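Local coordinates for protein major extracellular endoglucanase (Xanthomonas campestris pv. campestris, PDB 4TUF) that hydrolyses internal beta-1,4-glucosidic linkages of cellulose, lichenin and cereal beta-glucans through its glycosyl hydrolase family 5 catalytic domain, at residues T171-A176 with E196-N201; P235-P240 with R263-F268; A64-D69 with Q90-V95. All blocks are in the same frame, centred on the assembly; numbering follows the deposited sequence.

Contact 1 of 3, residues T171-A176 with E196-N201; sequences TDWNKA and EGITDN. With 2HP (dihydrogenphosphate ion), chain H.
The indole of W173 meets the backbone oxygen of E196 at its NE1 edge, while CG2 of I198 comes in obliquely beside the pyrrole part of the ring. This is a buried seam of the family 5 TIM barrel, where the first turn of helix 173-187 packs against the loop that leaves strand 192-195 at its C-terminal end. Tryptophan suits the place because it offers a flat hydrocarbon surface and one N-H. CG stands anti to the backbone N (chi1 167°), which sends the ring out from the helix toward residues 196-198. CG2 of I198 lies 3.7 Å from CD1 of W173 and nearly as close to its CB, the two side chains running alongside with opposite senses. E196 gives its carbonyl to the indole, while its carboxylate turns away to R58 and to the backbone N of E157, the probable proton donor. D172, at the N-cap position, and K175 help to line a dihydrogenphosphate site. The bond from W173 NE1 to E196 O is 2.9 Å long but bent, with an N-H...O angle of 144° and the donor tilted 30° from the carbonyl plane.

Contact 2 of 3, residues P235-P240 with R263-F268; sequences PHVYGP and RHFGQF
F265 packs its CB and ring against P235 and V237 of strand 231-238, an apolar contact between a barrel strand and the helix that follows it. The second segment begins at R263, near the C-terminal end of helix 257-266, where the backbone makes a wider pi-type turn. R263 contributes its carbonyl: Q267, one turn on, folds back so that its NE2 donates to R263 O over 2.8 Å, with the oxygen lying in the amide plane. A glutamine is apt here, since its amide is long enough to fold back to a carbonyl one turn earlier. H264 comes next, its backbone bonded to L216 and its side chain packed on I210, both in the long loop before strand 231-238.

F265 carries the contact. Its side chain crosses that of P235 at about a right angle. CB of F265 lies 3.5 Å from CG of P235, while the ring is met more loosely by V237, whose CB is 4.3 Å from F265 CE1. Both partners approach the ring obliquely. L276 of the next strand also touches P235, V237 and F265, so the phenylalanine bridges two neighbouring strands. After G266, F268 N bonds to F265 O at 3.2 Å, and the ring of F268 has that same oxygen at its edge, in plane; F268 also belongs to a dihydrogenphosphate pocket.

No hydrogen bond joins the two segments, and proline and valine suit that purely apolar surface. Along the strand the residue between them turns the other way: H236 points from the helix and, like Y238, bonds to E157, so the strand presents apolar side chains to its helix and polar ones toward E157, the probable proton donor.

Contact 3 of 3, residues A64-D69 with Q90-V95; sequences ATLRSD and QILDKV. With 2HP (dihydrogenphosphate ion), chain K; 2HP (dihydrogenphosphate ion), chain E; 2HP (dihydrogenphosphate ion), chain G.
The loop after strand 56-61 and helix 88-102, successive elements of the TIM barrel, meet here through three buried side chains, away from the two glutamates that are probably catalytic. The loop also borders two dihydrogenphosphate sites, and the helix a third. L66 and L92 make the closest approach: their CD2 methyls lie 3.9 Å apart, and the side chains cross obliquely. L92 has CG anti to the backbone N (chi1 -178°), which carries its branched end off the helix toward the loop. T65 adds a looser touch, its CG2 standing 4.4 Å from CD2 of L92. Threonine serves both surroundings, because its methyl faces the leucine while OG1 bonds to the backbone oxygen of F27.

Leucine suits both central positions, its forked end reaching several neighbours. L66 also rests on F61 of the strand and on F138 and V139 of helix 129-143, and L92 on L59 and Y143, so the pair is part of a hydrophobic layer between barrel and outer helices. A backbone bond of 3.1 Å from R67 N to A64 O closes the turn that presents T65 and L66.

R67, next in sequence, runs outward with a chain extended from CG to NE. Its NE gives a weak bond of 3.4 Å to O3 of one dihydrogenphosphate ion (chain G), and its CG lies 3.6 Å from O2 of a second (chain K). A64 N sits over one face of the guanidinium. On the helix, K94 lies beside a third ion (chain E), its CE 3.3 Å and its NZ 3.4 Å from O3.

Between the two segments the contact is thus apolar, made by methyl groups without a hydrogen bond, while the basic residues, a long arginine and a long lysine, reach outward to anions that their positive charges probably help to retain.

Overall arrangement
Followed from the N terminus, the chain closes contact 3 first, where the loop after strand 56-61 is met by helix 88-102. Contact 1 comes next, joining the start of helix 173-187 to the loop beyond strand 192-195, and contact 2 then ties strand 231-238 to helix 257-266 within a beta-alpha-beta unit. The three loops run in series: none nests in or crosses another. Contacts 1 and 2 are neighbours, with E196 OE1 3.1 Å from H236 NE2 beside the probable active site. Contact 3 lies apart, its centre about 33 Å from that of contact 2, on opposite sides of the chain's centre. Each joins different elements of one barrel.

Contact 1 of 3, residues T171-A176 with E196-N201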
loop_
_atom_site.group_PDB
_atom_site.type_symbol
_atom_site.label_atom_id
_atom_site.label_comp_id
_atom_site.label_asym_id
_atom_site.label_seq_id
_atom_site.Cartn_x
_atom_site.Cartn_y
_atom_site.Cartn_z
ATOM N N THR A 171 16.280 -0.737 15.734
ATOM C CA THR A 171 16.147 -0.999 14.306
ATOM C C THR A 171 15.192 -2.143 13.951
ATOM O O THR A 171 14.851 -2.319 12.782
ATOM C CB THR A 171 17.518 -1.321 13.677
ATOM O OG1 THR A 171 18.088 -2.465 14.323
ATOM C CG2 THR A 171 18.466 -0.143 13.814
ATOM N N ASP A 172 14.767 -2.923 14.940
ATOM C CA ASP A 172 13.923 -4.085 14.664
ATOM C C ASP A 172 12.491 -3.694 14.301
ATOM O O ASP A 172 11.673 -3.392 15.168
ATOM C CB ASP A 172 13.910 -5.042 15.859
ATOM C CG ASP A 172 15.105 -5.986 15.869
ATOM O OD1 ASP A 172 15.833 -6.049 14.851
ATOM O OD2 ASP A 172 15.310 -6.675 16.893
ATOM N N TRP A 173 12.196 -3.726 13.007
ATOM C CA TRP A 173 10.871 -3.396 12.498
ATOM C C TRP A 173 9.783 -4.320 13.033
ATOM O O TRP A 173 8.648 -3.887 13.247
ATOM C CB TRP A 173 10.876 -3.434 10.968
ATOM C CG TRP A 173 9.512 -3.414 10.350
ATOM C CD1 TRP A 173 9.012 -4.308 9.451
ATOM C CD2 TRP A 173 8.470 -2.455 10.584
ATOM N NE1 TRP A 173 7.725 -3.970 9.109
ATOM C CE2 TRP A 173 7.366 -2.838 9.790
ATOM C CE3 TRP A 173 8.360 -1.315 11.388
ATOM C CZ2 TRP A 173 6.166 -2.124 9.781
ATOM C CZ3 TRP A 173 7.165 -0.603 11.377
ATOM C CH2 TRP A 173 6.086 -1.013 10.580
ATOM N N ASN A 174 10.121 -5.589 13.251
ATOM C CA ASN A 174 9.130 -6.556 13.722
ATOM C C ASN A 174 8.522 -6.152 15.063
ATOM O O ASN A 174 7.312 -6.228 15.252
ATOM C CB ASN A 174 9.742 -7.954 13.831
ATOM C CG ASN A 174 11.003 -7.973 14.659
ATOM O OD1 ASN A 174 11.902 -7.155 14.455
ATOM N ND2 ASN A 174 11.079 -8.906 15.609
ATOM N N LYS A 175 9.363 -5.704 15.986
ATOM C CA LYS A 175 8.887 -5.307 17.301
ATOM C C LYS A 175 8.103 -3.999 17.241
ATOM O O LYS A 175 7.110 -3.825 17.952
ATOM C CB LYS A 175 10.057 -5.179 18.270
ATOM C CG LYS A 175 10.907 -6.433 18.347
ATOM C CD LYS A 175 10.074 -7.657 18.698
ATOM C CE LYS A 175 9.698 -7.680 20.165
ATOM N NZ LYS A 175 9.097 -8.992 20.532
ATOM N N ALA A 176 8.550 -3.080 16.392
ATOM C CA ALA A 176 7.849 -1.815 16.220
ATOM C C ALA A 176 6.465 -2.048 15.616
ATOM O O ALA A 176 5.518 -1.328 15.928
ATOM C CB ALA A 176 8.655 -0.877 15.360
ATOM N N GLU A 196 4.578 -4.640 6.273
ATOM C CA GLU A 196 5.448 -4.776 5.119
ATOM C C GLU A 196 6.781 -5.367 5.528
ATOM O O GLU A 196 7.118 -5.440 6.717
ATOM C CB GLU A 196 5.660 -3.424 4.438
ATOM C CG GLU A 196 4.367 -2.719 4.040
ATOM C CD GLU A 196 4.624 -1.354 3.427
ATOM O OE1 GLU A 196 5.653 -1.212 2.729
ATOM O OE2 GLU A 196 3.809 -0.428 3.661
ATOM N N GLY A 197 7.545 -5.786 4.531
ATOM C CA GLY A 197 8.857 -6.324 4.786
ATOM C C GLY A 197 9.890 -5.232 4.976
ATOM O O GLY A 197 9.564 -4.052 5.109
ATOM N N ILE A 198 11.149 -5.646 5.009
ATOM C CA ILE A 198 12.265 -4.728 5.102
ATOM C C ILE A 198 13.131 -4.953 3.869
ATOM O O ILE A 198 12.647 -5.491 2.870
ATOM C CB ILE A 198 13.062 -4.952 6.391
ATOM C CG1 ILE A 198 13.599 -6.384 6.433
ATOM C CG2 ILE A 198 12.168 -4.694 7.600
ATOM C CD1 ILE A 198 14.681 -6.604 7.464
ATOM N N THR A 199 14.394 -4.548 3.919
ATOM C CA THR A 199 15.307 -4.898 2.839
ATOM C C THR A 199 16.314 -5.948 3.316
ATOM O O THR A 199 15.914 -7.045 3.714
ATOM C CB THR A 199 16.026 -3.655 2.266
ATOM O OG1 THR A 199 16.525 -2.837 3.328
ATOM C CG2 THR A 199 15.051 -2.844 1.444
ATOM N N ASP A 200 17.607 -5.628 3.265
ATOM C CA ASP A 200 18.643 -6.556 3.728
ATOM C C ASP A 200 18.589 -6.733 5.243
ATOM O O ASP A 200 18.338 -5.777 5.979
ATOM C CB ASP A 200 20.035 -6.069 3.323
ATOM C CG ASP A 200 20.374 -6.376 1.874
ATOM O OD1 ASP A 200 19.497 -6.876 1.137
ATOM O OD2 ASP A 200 21.525 -6.106 1.469
ATOM N N ASN A 201 18.833 -7.956 5.706
ATOM C CA ASN A 201 18.816 -8.244 7.135
ATOM C C ASN A 201 20.037 -9.061 7.574
ATOM O O ASN A 201 20.480 -9.965 6.869
ATOM C CB ASN A 201 17.527 -8.978 7.499
ATOM C CG ASN A 201 17.200 -8.880 8.968
ATOM O OD1 ASN A 201 17.047 -7.783 9.500
ATOM N ND2 ASN A 201 17.073 -10.027 9.632
HETATM P P 2HP H . 14.165 -6.433 20.694
HETATM O O1 2HP H . 13.133 -5.662 21.488
HETATM O O2 2HP H . 13.737 -7.879 20.546
HETATM O O3 2HP H . 14.309 -5.823 19.320
HETATM O O4 2HP H . 15.493 -6.354 21.418
#

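Contact 2 of 3, residues P235-P240 with R263-F268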
loop_
_atom_site.group_PDB
_atom_site.type_symbol
_atom_site.label_atom_id
_atom_site.label_comp_id
_atom_site.label_asym_id
_atom_site.label_seq_id
_atom_site.Cartn_x
_atom_site.Cartn_y
_atom_site.Cartn_z
ATOM N N PRO A 235 3.920 -6.907 1.322
ATOM C CA PRO A 235 5.191 -6.400 0.809
ATOM C C PRO A 235 5.012 -5.637 -0.499
ATOM O O PRO A 235 3.935 -5.668 -1.099
ATOM C CB PRO A 235 6.006 -7.673 0.587
ATOM C CG PRO A 235 4.983 -8.701 0.277
ATOM C CD PRO A 235 3.791 -8.363 1.129
ATOM N N HIS A 236 6.065 -4.956 -0.928
ATOM C CA HIS A 236 6.065 -4.275 -2.207
ATOM C C HIS A 236 7.030 -4.974 -3.155
ATOM O O HIS A 236 7.990 -5.613 -2.721
ATOM C CB HIS A 236 6.465 -2.807 -2.043
ATOM C CG HIS A 236 5.532 -2.014 -1.182
ATOM N ND1 HIS A 236 5.620 -0.643 -1.063
ATOM C CD2 HIS A 236 4.492 -2.395 -0.402
ATOM C CE1 HIS A 236 4.677 -0.215 -0.240
ATOM N NE2 HIS A 236 3.978 -1.258 0.174
ATOM N N VAL A 237 6.781 -4.845 -4.450
ATOM C CA VAL A 237 7.725 -5.318 -5.448
ATOM C C VAL A 237 7.585 -4.471 -6.710
ATOM O O VAL A 237 6.477 -4.103 -7.093
ATOM C CB VAL A 237 7.509 -6.814 -5.764
ATOM C CG1 VAL A 237 6.054 -7.091 -6.070
ATOM C CG2 VAL A 237 8.399 -7.266 -6.910
ATOM N N TYR A 238 8.710 -4.140 -7.337
ATOM C CA TYR A 238 8.694 -3.360 -8.568
ATOM C C TYR A 238 9.579 -3.996 -9.640
ATOM O O TYR A 238 10.262 -4.995 -9.384
ATOM C CB TYR A 238 9.150 -1.931 -8.304
ATOM C CG TYR A 238 8.456 -1.280 -7.137
ATOM C CD1 TYR A 238 7.266 -0.587 -7.310
ATOM C CD2 TYR A 238 8.991 -1.359 -5.856
ATOM C CE1 TYR A 238 6.627 0.002 -6.240
ATOM C CE2 TYR A 238 8.362 -0.769 -4.783
ATOM C CZ TYR A 238 7.180 -0.088 -4.983
ATOM O OH TYR A 238 6.545 0.503 -3.920
ATOM N N GLY A 239 9.558 -3.415 -10.837
ATOM C CA GLY A 239 10.290 -3.950 -11.968
ATOM C C GLY A 239 11.394 -3.040 -12.475
ATOM O O GLY A 239 11.814 -2.109 -11.784
ATOM N N PRO A 240 11.859 -3.302 -13.704
ATOM C CA PRO A 240 13.055 -2.696 -14.303
ATOM C C PRO A 240 13.085 -1.167 -14.280
ATOM O O PRO A 240 14.177 -0.603 -14.203
ATOM C CB PRO A 240 13.012 -3.202 -15.747
ATOM C CG PRO A 240 12.255 -4.479 -15.671
ATOM C CD PRO A 240 11.208 -4.252 -14.622
ATOM N N ARG A 263 11.275 -16.378 -2.727
ATOM C CA ARG A 263 12.193 -16.098 -1.629
ATOM C C ARG A 263 11.800 -14.883 -0.790
ATOM O O ARG A 263 11.772 -14.952 0.439
ATOM C CB ARG A 263 13.608 -15.889 -2.164
ATOM C CG ARG A 263 14.607 -15.552 -1.080
ATOM C CD ARG A 263 16.005 -15.983 -1.466
ATOM N NE ARG A 263 16.573 -15.148 -2.517
ATOM C CZ ARG A 263 17.264 -15.623 -3.548
ATOM N NH1 ARG A 263 17.460 -16.929 -3.669
ATOM N NH2 ARG A 263 17.753 -14.791 -4.458
ATOM N N HIS A 264 11.604 -13.747 -1.454
ATOM C CA HIS A 264 11.250 -12.490 -0.795
ATOM C C HIS A 264 9.884 -12.412 -0.113
ATOM O O HIS A 264 9.786 -11.919 0.998
ATOM C CB HIS A 264 11.408 -11.327 -1.768
ATOM C CG HIS A 264 12.822 -11.069 -2.176
ATOM N ND1 HIS A 264 13.152 -10.319 -3.280
ATOM C CD2 HIS A 264 13.993 -11.463 -1.629
ATOM C CE1 HIS A 264 14.463 -10.259 -3.395
ATOM N NE2 HIS A 264 14.996 -10.947 -2.405
ATOM N N PHE A 265 8.833 -12.899 -0.760
ATOM C CA PHE A 265 7.526 -12.911 -0.118
ATOM C C PHE A 265 6.681 -14.149 -0.306
ATOM O O PHE A 265 5.866 -14.462 0.500
ATOM C CB PHE A 265 6.714 -11.675 -0.500
ATOM C CG PHE A 265 6.503 -11.513 -1.958
ATOM C CD1 PHE A 265 7.409 -10.857 -2.701
ATOM C CD2 PHE A 265 5.404 -12.021 -2.565
ATOM C CE1 PHE A 265 7.229 -10.707 -4.033
ATOM C CE2 PHE A 265 5.212 -11.886 -3.901
ATOM C CZ PHE A 265 6.129 -11.227 -4.637
ATOM N N GLY A 266 6.861 -14.806 -1.427
ATOM C CA GLY A 266 5.945 -15.806 -1.919
ATOM C C GLY A 266 5.805 -17.025 -1.072
ATOM O O GLY A 266 4.764 -17.598 -0.935
ATOM N N GLN A 267 6.914 -17.432 -0.525
ATOM C CA GLN A 267 6.966 -18.627 0.313
ATOM C C GLN A 267 6.062 -18.539 1.545
ATOM O O GLN A 267 5.796 -19.549 2.201
ATOM C CB GLN A 267 8.406 -18.889 0.756
ATOM C CG GLN A 267 9.035 -17.705 1.471
ATOM C CD GLN A 267 10.332 -18.058 2.162
ATOM O OE1 GLN A 267 10.410 -19.043 2.894
ATOM N NE2 GLN A 267 11.362 -17.257 1.931
ATOM N N PHE A 268 5.594 -17.333 1.860
ATOM C CA PHE A 268 4.746 -17.134 3.029
ATOM C C PHE A 268 3.268 -17.174 2.682
ATOM O O PHE A 268 2.419 -17.152 3.571
ATOM C CB PHE A 268 5.085 -15.809 3.712
ATOM C CG PHE A 268 6.473 -15.768 4.274
ATOM C CD1 PHE A 268 6.752 -16.337 5.502
ATOM C CD2 PHE A 268 7.503 -15.180 3.564
ATOM C CE1 PHE A 268 8.027 -16.315 6.018
ATOM C CE2 PHE A 268 8.783 -15.155 4.078
ATOM C CZ PHE A 268 9.044 -15.725 5.306
#

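Contact 3 of 3, residues A64-D69 with Q90-V95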
loop_
_atom_site.group_PDB
_atom_site.type_symbol
_atom_site.label_atom_id
_atom_site.label_comp_id
_atom_site.label_asym_id
_atom_site.label_seq_id
_atom_site.Cartn_x
_atom_site.Cartn_y
_atom_site.Cartn_z
ATOM N N ALA A 64 1.072 15.624 9.129
ATOM C CA ALA A 64 0.605 16.990 8.901
ATOM C C ALA A 64 -0.837 17.038 8.393
ATOM O O ALA A 64 -1.610 17.914 8.781
ATOM C CB ALA A 64 1.523 17.704 7.927
ATOM N N THR A 65 -1.196 16.090 7.531
ATOM C CA THR A 65 -2.546 16.021 6.979
ATOM C C THR A 65 -3.599 15.814 8.074
ATOM O O THR A 65 -4.733 16.291 7.961
ATOM C CB THR A 65 -2.651 14.889 5.936
ATOM O OG1 THR A 65 -1.867 15.234 4.788
ATOM C CG2 THR A 65 -4.087 14.663 5.505
ATOM N N LEU A 66 -3.207 15.128 9.146
ATOM C CA LEU A 66 -4.131 14.793 10.222
ATOM C C LEU A 66 -4.321 15.934 11.220
ATOM O O LEU A 66 -5.144 15.830 12.129
ATOM C CB LEU A 66 -3.647 13.551 10.968
ATOM C CG LEU A 66 -3.288 12.302 10.161
ATOM C CD1 LEU A 66 -2.739 11.245 11.103
ATOM C CD2 LEU A 66 -4.496 11.777 9.393
ATOM N N ARG A 67 -3.563 17.014 11.061
ATOM C CA ARG A 67 -3.660 18.145 11.980
ATOM C C ARG A 67 -4.783 19.095 11.573
ATOM O O ARG A 67 -5.105 19.226 10.395
ATOM C CB ARG A 67 -2.326 18.884 12.062
ATOM C CG ARG A 67 -1.257 18.085 12.791
ATOM C CD ARG A 67 0.154 18.572 12.495
ATOM N NE ARG A 67 1.143 17.578 12.909
ATOM C CZ ARG A 67 2.394 17.532 12.461
ATOM N NH1 ARG A 67 2.817 18.433 11.579
ATOM N NH2 ARG A 67 3.218 16.581 12.893
ATOM N N SER A 68 -5.366 19.756 12.568
ATOM C CA SER A 68 -6.638 20.451 12.415
ATOM C C SER A 68 -6.624 21.579 11.392
ATOM O O SER A 68 -7.584 21.742 10.635
ATOM C CB SER A 68 -7.090 21.007 13.767
ATOM O OG SER A 68 -7.341 19.960 14.687
ATOM N N ASP A 69 -5.541 22.351 11.367
ATOM C CA ASP A 69 -5.497 23.561 10.553
ATOM C C ASP A 69 -4.560 23.466 9.349
ATOM O O ASP A 69 -4.254 24.477 8.718
ATOM C CB ASP A 69 -5.095 24.752 11.423
ATOM C CG ASP A 69 -3.954 24.421 12.359
ATOM O OD1 ASP A 69 -3.340 23.345 12.181
ATOM O OD2 ASP A 69 -3.675 25.230 13.271
ATOM N N GLN A 90 -10.583 17.601 6.963
ATOM C CA GLN A 90 -11.984 17.527 6.572
ATOM C C GLN A 90 -12.146 16.993 5.152
ATOM O O GLN A 90 -13.186 16.435 4.812
ATOM C CB GLN A 90 -12.643 18.897 6.708
ATOM C CG GLN A 90 -12.743 19.371 8.146
ATOM C CD GLN A 90 -13.092 20.839 8.254
ATOM O OE1 GLN A 90 -12.939 21.598 7.296
ATOM N NE2 GLN A 90 -13.565 21.250 9.423
ATOM N N ILE A 91 -11.120 17.152 4.323
ATOM C CA ILE A 91 -11.183 16.618 2.969
ATOM C C ILE A 91 -10.930 15.110 3.014
ATOM O O ILE A 91 -11.584 14.343 2.310
ATOM C CB ILE A 91 -10.179 17.324 2.026
ATOM C CG1 ILE A 91 -10.547 18.803 1.891
ATOM C CG2 ILE A 91 -10.181 16.679 0.646
ATOM C CD1 ILE A 91 -9.647 19.586 0.946
ATOM N N LEU A 92 -9.997 14.689 3.863
ATOM C CA LEU A 92 -9.768 13.267 4.092
ATOM C C LEU A 92 -11.051 12.628 4.617
ATOM O O LEU A 92 -11.483 11.584 4.121
ATOM C CB LEU A 92 -8.613 13.049 5.070
ATOM C CG LEU A 92 -8.201 11.607 5.392
ATOM C CD1 LEU A 92 -7.845 10.850 4.119
ATOM C CD2 LEU A 92 -7.033 11.572 6.392
ATOM N N ASP A 93 -11.664 13.273 5.608
ATOM C CA ASP A 93 -12.931 12.810 6.157
ATOM C C ASP A 93 -13.955 12.594 5.049
ATOM O O ASP A 93 -14.611 11.554 4.987
ATOM C CB ASP A 93 -13.478 13.806 7.184
ATOM C CG ASP A 93 -12.712 13.779 8.496
ATOM O OD1 ASP A 93 -11.806 12.926 8.655
ATOM O OD2 ASP A 93 -13.033 14.605 9.379
ATOM N N LYS A 94 -14.066 13.580 4.164
ATOM C CA LYS A 94 -15.050 13.556 3.088
ATOM C C LYS A 94 -14.739 12.498 2.020
ATOM O O LYS A 94 -15.651 11.909 1.438
ATOM C CB LYS A 94 -15.139 14.940 2.446
ATOM C CG LYS A 94 -16.457 15.231 1.767
ATOM C CD LYS A 94 -16.549 16.696 1.376
ATOM C CE LYS A 94 -17.966 17.063 0.974
ATOM N NZ LYS A 94 -18.899 16.938 2.130
ATOM N N VAL A 95 -13.455 12.263 1.761
ATOM C CA VAL A 95 -13.054 11.281 0.758
ATOM C C VAL A 95 -13.302 9.850 1.240
ATOM O O VAL A 95 -13.836 9.019 0.503
ATOM C CB VAL A 95 -11.568 11.443 0.370
ATOM C CG1 VAL A 95 -11.108 10.264 -0.472
ATOM C CG2 VAL A 95 -11.358 12.743 -0.391
HETATM P P 2HP K . -2.571 14.882 15.302
HETATM O O1 2HP K . -3.939 15.471 15.047
HETATM O O2 2HP K . -1.812 14.758 14.003
HETATM O O3 2HP K . -1.810 15.783 16.245
HETATM O O4 2HP K . -2.720 13.507 15.905
HETATM P P 2HP E . -21.417 17.353 -1.077
HETATM O O1 2HP E . -22.806 17.200 -0.504
HETATM O O2 2HP E . -21.498 17.742 -2.537
HETATM O O3 2HP E . -20.682 18.428 -0.311
HETATM O O4 2HP E . -20.678 16.040 -0.951
HETATM P P 2HP G . 1.763 14.421 16.306
HETATM O O1 2HP G . 0.747 13.478 16.912
HETATM O O2 2HP G . 2.485 13.728 15.173
HETATM O O3 2HP G . 1.063 15.640 15.749
HETATM O O4 2HP G . 2.745 14.854 17.375
#